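Chorismate synthase (PDB 1SQ1) catalyses the last step of the shikimate pathway, eliminating phosphate from 5-enolpyruvylshikimate-3-phosphate to give chorismate, with reduced FMN as cofactor. Local coordinates at residues C180-P183 against K184-S187; E192-N195 against A196-S199; R337-L340 against A341-L345. One frame throughout, in Å; residues are numbered along the deposited sequence.

All three contacts are local, each within a single short run of chain. Contacts 1 and 2 belong to the two ends of helix 186-198. Their centres lie about 17 Å apart. Contact 1 is the partly buried turn that leads into the helix, and contact 2 is its surface end. Contact 3 is fully buried on helix 325-346, across the chain's centre from the other two. Contact 1 mixes a backbone turn with van der Waals contacts. Contact 2 sets two polar side chains against one leucine, and a serine bonds back to the helix end. Contact 3 is mostly backbone bonding with one apolar pair; its buried charges pair elsewhere in the chain.

Contact 1 of 3, residues C180-P183 against K184-S187; sequences CLDP and KLES
Asp182 and Leu185 meet across the turn. The carboxylate atom Asp182 OD1 lies 3.6 Å from Leu185 CD2, and the two side chains cross at a slant. The polar partner of OD1 is Ser161 OG, a hydrogen bond from a loop that also touches Leu185. Asp182 and Lys184 run side by side and point the same way, with Asp182 OD2 4.1 Å from Lys184 CB. The Lys184 chain starts anti to its own nitrogen (chi1 173°) and bends at the next bond, and its amine end leads away.

The backbone forms a type I beta turn, with Pro183 and Lys184 at its two central positions. Leu185 N is 2.9 Å from Asp182 O, the hydrogen bond that closes the turn. The place of this oxygen is less certain in the model. The turn brings the chain out of the loop that follows helix 170-175 and into helix 186-198.

An aliphatic contact joins the loop to the first turn of that helix. Glu186 CG rests on Cys180 CB at 3.5 Å. The Glu186 chain then bends, and its carboxylate turns away to a salt bridge with Lys190. Phe172 of helix 170-175 touches both Pro183 and Glu186.

Contact 2 of 3, residues E192-N195 against A196-S199; sequences EILN and ARNS
Leu194 CD2 touches both Arg197 and Asn198, and the leucine side chain meets each of them at a slant. CD2 is 3.5 Å from Arg197 NH2. It approaches the guanidinium obliquely. Asn198 CG lies 3.7 Å from Leu194 CD2. The two polar groups also lie against each other. Asn198 OD1 sits 3.3 Å above the guanidinium plane, offset toward its rim. Arg197 leaves the backbone extended, and a bend at chi3 (69°) turns its end back toward Leu194.

This is the C-terminal end of helix 186-198. Regular bonds from i+4 to i run through it, among them Asn198 N to Leu194 O at 2.9 Å. Asn195 O accepts two bonds from Ser199. The backbone Ser199 N binds it at 3.1 Å and the hydroxyl Ser199 OG at 2.9 Å. They reach the oxygen from opposite faces of its carbonyl plane. Ser199 OG is folded beside its own nitrogen (chi1 -68°), which turns the hydroxyl back to the helix end.

Ala196 is buried and packs on Val203. Arg255 of a second subunit packs on Ala196 and Ser199. The Arg197 side chain lies about 6 Å from that of Arg319, a predicted FMN-binding residue.

Contact 3 of 3, residues R337-L340 against A341-L345; sequences RLVL and ADCLL
Arg337 and Ala341 are joined by a helical hydrogen bond, Ala341 N to Arg337 O, at 2.9 Å. It is nearly straight, with an N-H...O angle of 172°. They belong to helix 325-346, one of the helices packed between the two antiparallel sheets in the beta-alpha-beta sandwich of chorismate synthases. Arg337 leaves the backbone away from the next turn. Its NH2 makes a salt bridge with Glu42, and its chain touches helix 128-143, as does Ala341.

Leu338 meets the next turn through its backbone. Asp342 CB lies 3.2 Å from Leu338 O, beyond the oxygen. The Asp342 carboxylate leads away from here. It makes a salt bridge with Lys229 and accepts bonds from the backbone nitrogens of Thr6, Arg7 and Leu8. The three backbone bonds tie the buried carboxylate to residues near the start of the chain.

Val339 gives the contact its side-chain pair. CG1 is anti to the backbone nitrogen (chi1 -178°) and runs along the helix to Cys343 SG, at 4.1 Å. Both side chains also pack on helix 226-235. Val339 O accepts two backbone bonds. Cys343 N comes nearly end-on to the carbonyl at 2.8 Å, while Asp342 N approaches from above the carbonyl plane.

Leu340 turns its side chain to Val149 and Met214. Its carbonyl serves the next turn. Leu344 O is bound by Tyr359 OH of a third subunit, and the Leu344 side chain packs on Leu355 of that subunit. Leu344 N reaches Leu340 O at 2.9 Å, and Leu344 CB sits 3.2 Å from the same oxygen.

Contact 1 of 3, residues C180-P183 against K184-S187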
# COMPACT_ATOMS: atom_id res chain seq x y z
N CYS A 180 -9.87 31.90 -18.27
CA CYS A 180 -8.94 32.29 -19.32
C CYS A 180 -7.66 32.90 -18.74
O CYS A 180 -7.72 33.68 -17.80
CB CYS A 180 -9.63 33.31 -20.25
SG CYS A 180 -8.61 33.90 -21.63
N LEU A 181 -6.51 32.54 -19.32
CA LEU A 181 -5.21 33.05 -18.87
C LEU A 181 -4.59 34.03 -19.88
O LEU A 181 -3.52 34.59 -19.64
CB LEU A 181 -4.22 31.90 -18.64
CG LEU A 181 -4.50 30.92 -17.50
CD1 LEU A 181 -3.46 29.82 -17.48
CD2 LEU A 181 -4.51 31.66 -16.18
N ASP A 182 -5.27 34.22 -21.01
CA ASP A 182 -4.83 35.13 -22.05
C ASP A 182 -6.04 35.98 -22.42
O ASP A 182 -6.89 35.56 -23.20
CB ASP A 182 -4.35 34.35 -23.29
CG ASP A 182 -3.48 35.20 -24.21
OD1 ASP A 182 -3.09 34.72 -25.30
OD2 ASP A 182 -3.18 36.34 -23.84
N PRO A 183 -6.15 37.19 -21.84
CA PRO A 183 -7.27 38.11 -22.09
C PRO A 183 -7.53 38.48 -23.55
O PRO A 183 -8.62 38.93 -23.90
CB PRO A 183 -6.91 39.32 -21.23
CG PRO A 183 -5.41 39.29 -21.22
CD PRO A 183 -5.13 37.83 -21.00
N LYS A 184 -6.53 38.26 -24.40
CA LYS A 184 -6.64 38.57 -25.82
C LYS A 184 -7.43 37.49 -26.57
O LYS A 184 -7.94 37.72 -27.67
CB LYS A 184 -5.24 38.73 -26.42
CG LYS A 184 -5.21 38.90 -27.94
CD LYS A 184 -5.97 40.14 -28.42
CE LYS A 184 -5.84 40.28 -29.94
NZ LYS A 184 -6.40 41.56 -30.47
N LEU A 185 -7.53 36.30 -25.97
CA LEU A 185 -8.26 35.20 -26.59
C LEU A 185 -9.51 34.81 -25.80
O LEU A 185 -10.21 33.88 -26.18
CB LEU A 185 -7.34 33.97 -26.73
CG LEU A 185 -6.31 33.93 -27.86
CD1 LEU A 185 -5.68 35.29 -28.08
CD2 LEU A 185 -5.24 32.90 -27.52
N GLU A 186 -9.79 35.54 -24.73
CA GLU A 186 -10.95 35.22 -23.90
C GLU A 186 -12.27 35.26 -24.67
O GLU A 186 -13.22 34.56 -24.31
CB GLU A 186 -11.00 36.16 -22.69
CG GLU A 186 -11.85 35.66 -21.53
CD GLU A 186 -13.10 36.49 -21.32
OE1 GLU A 186 -13.81 36.27 -20.31
OE2 GLU A 186 -13.38 37.37 -22.17
N SER A 187 -12.33 36.07 -25.73
CA SER A 187 -13.54 36.17 -26.53
C SER A 187 -13.64 35.00 -27.51
O SER A 187 -14.73 34.54 -27.83
CB SER A 187 -13.56 37.48 -27.32
OG SER A 187 -12.76 37.38 -28.49

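Contact 2 of 3, residues E192-N195 against A196-S199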
# COMPACT_ATOMS: atom_id res chain seq x y z
N GLU A 192 -15.81 29.92 -29.41
CA GLU A 192 -15.48 28.54 -29.81
C GLU A 192 -16.32 27.54 -29.02
O GLU A 192 -16.79 26.55 -29.56
CB GLU A 192 -13.99 28.26 -29.58
CG GLU A 192 -13.59 26.80 -29.73
CD GLU A 192 -13.67 26.30 -31.16
OE1 GLU A 192 -13.41 25.11 -31.41
OE2 GLU A 192 -13.99 27.11 -32.05
N ILE A 193 -16.50 27.82 -27.72
CA ILE A 193 -17.27 26.95 -26.84
C ILE A 193 -18.76 27.04 -27.20
O ILE A 193 -19.43 26.02 -27.39
CB ILE A 193 -17.07 27.35 -25.36
CG1 ILE A 193 -15.65 26.95 -24.92
CG2 ILE A 193 -18.13 26.69 -24.47
CD1 ILE A 193 -15.30 27.33 -23.49
N LEU A 194 -19.26 28.27 -27.28
CA LEU A 194 -20.66 28.49 -27.62
C LEU A 194 -20.93 27.79 -28.97
O LEU A 194 -21.86 26.99 -29.09
CB LEU A 194 -20.92 30.00 -27.74
CG LEU A 194 -22.19 30.57 -27.12
CD1 LEU A 194 -22.18 32.08 -27.27
CD2 LEU A 194 -23.43 29.98 -27.77
N ASN A 195 -20.10 28.08 -29.97
CA ASN A 195 -20.26 27.47 -31.27
C ASN A 195 -20.34 25.96 -31.13
O ASN A 195 -21.21 25.31 -31.70
CB ASN A 195 -19.10 27.83 -32.19
CG ASN A 195 -19.33 27.38 -33.62
OD1 ASN A 195 -20.21 27.89 -34.31
ND2 ASN A 195 -18.54 26.41 -34.08
N ALA A 196 -19.42 25.39 -30.35
CA ALA A 196 -19.38 23.96 -30.12
C ALA A 196 -20.66 23.48 -29.44
O ALA A 196 -21.12 22.36 -29.68
CB ALA A 196 -18.17 23.59 -29.28
N ARG A 197 -21.25 24.33 -28.60
CA ARG A 197 -22.48 23.97 -27.90
C ARG A 197 -23.64 23.90 -28.88
O ARG A 197 -24.17 22.82 -29.15
CB ARG A 197 -22.81 24.99 -26.79
CG ARG A 197 -24.05 24.63 -25.98
CD ARG A 197 -24.12 25.39 -24.66
NE ARG A 197 -24.36 26.82 -24.82
CZ ARG A 197 -25.48 27.35 -25.32
NH1 ARG A 197 -26.48 26.57 -25.71
NH2 ARG A 197 -25.61 28.67 -25.40
N ASN A 198 -24.02 25.06 -29.42
CA ASN A 198 -25.13 25.15 -30.37
C ASN A 198 -25.05 24.05 -31.43
O ASN A 198 -26.08 23.49 -31.82
CB ASN A 198 -25.12 26.52 -31.05
CG ASN A 198 -25.17 27.66 -30.06
OD1 ASN A 198 -25.74 27.53 -28.97
ND2 ASN A 198 -24.57 28.79 -30.42
N SER A 199 -23.84 23.73 -31.87
CA SER A 199 -23.63 22.69 -32.88
C SER A 199 -23.92 21.31 -32.31
O SER A 199 -23.82 20.32 -33.04
CB SER A 199 -22.18 22.70 -33.37
OG SER A 199 -21.89 23.86 -34.12

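Contact 3 of 3, residues R337-L340 against A341-L345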
# COMPACT_ATOMS: atom_id res chain seq x y z
N ARG A 337 -3.09 19.54 -5.71
CA ARG A 337 -3.10 19.93 -4.32
C ARG A 337 -2.85 18.67 -3.50
O ARG A 337 -1.87 18.61 -2.76
CB ARG A 337 -4.46 20.51 -3.94
CG ARG A 337 -4.39 21.77 -3.13
CD ARG A 337 -4.49 23.01 -4.00
NE ARG A 337 -5.87 23.35 -4.34
CZ ARG A 337 -6.26 24.60 -4.63
NH1 ARG A 337 -5.37 25.59 -4.62
NH2 ARG A 337 -7.52 24.86 -4.95
N LEU A 338 -3.74 17.68 -3.64
CA LEU A 338 -3.63 16.42 -2.90
C LEU A 338 -2.22 15.84 -2.96
O LEU A 338 -1.64 15.49 -1.94
CB LEU A 338 -4.63 15.40 -3.44
CG LEU A 338 -6.11 15.67 -3.14
CD1 LEU A 338 -6.94 14.98 -4.19
CD2 LEU A 338 -6.51 15.17 -1.75
N VAL A 339 -1.67 15.75 -4.16
CA VAL A 339 -0.33 15.21 -4.31
C VAL A 339 0.68 16.00 -3.45
O VAL A 339 1.30 15.43 -2.56
CB VAL A 339 0.13 15.25 -5.77
CG1 VAL A 339 1.52 14.64 -5.89
CG2 VAL A 339 -0.86 14.48 -6.63
N LEU A 340 0.83 17.30 -3.72
CA LEU A 340 1.78 18.12 -2.95
C LEU A 340 1.61 18.00 -1.44
O LEU A 340 2.60 17.87 -0.71
CB LEU A 340 1.70 19.59 -3.36
CG LEU A 340 2.40 19.92 -4.69
CD1 LEU A 340 2.22 21.38 -5.00
CD2 LEU A 340 3.87 19.55 -4.63
N ALA A 341 0.37 18.05 -0.96
CA ALA A 341 0.12 17.94 0.46
C ALA A 341 0.46 16.54 0.91
O ALA A 341 0.62 16.28 2.10
CB ALA A 341 -1.33 18.23 0.75
N ASP A 342 0.56 15.62 -0.05
CA ASP A 342 0.91 14.24 0.27
C ASP A 342 2.44 14.12 0.38
O ASP A 342 2.94 13.56 1.34
CB ASP A 342 0.34 13.28 -0.79
CG ASP A 342 0.58 11.80 -0.48
OD1 ASP A 342 0.29 10.97 -1.36
OD2 ASP A 342 1.06 11.46 0.63
N CYS A 343 3.19 14.67 -0.58
CA CYS A 343 4.65 14.59 -0.52
C CYS A 343 5.17 15.36 0.68
O CYS A 343 6.22 15.03 1.25
CB CYS A 343 5.31 15.19 -1.75
SG CYS A 343 4.73 14.56 -3.33
N LEU A 344 4.43 16.39 1.06
CA LEU A 344 4.78 17.26 2.17
C LEU A 344 4.87 16.46 3.47
O LEU A 344 5.75 16.70 4.30
CB LEU A 344 3.74 18.38 2.28
CG LEU A 344 4.10 19.69 2.99
CD1 LEU A 344 3.03 20.73 2.72
CD2 LEU A 344 4.23 19.43 4.45
N LEU A 345 3.95 15.50 3.64
CA LEU A 345 3.93 14.65 4.82
C LEU A 345 4.96 13.51 4.65
O LEU A 345 5.67 13.16 5.59
CB LEU A 345 2.53 14.09 5.03
CG LEU A 345 1.46 15.18 5.26
CD1 LEU A 345 0.05 14.62 5.11
CD2 LEU A 345 1.65 15.75 6.64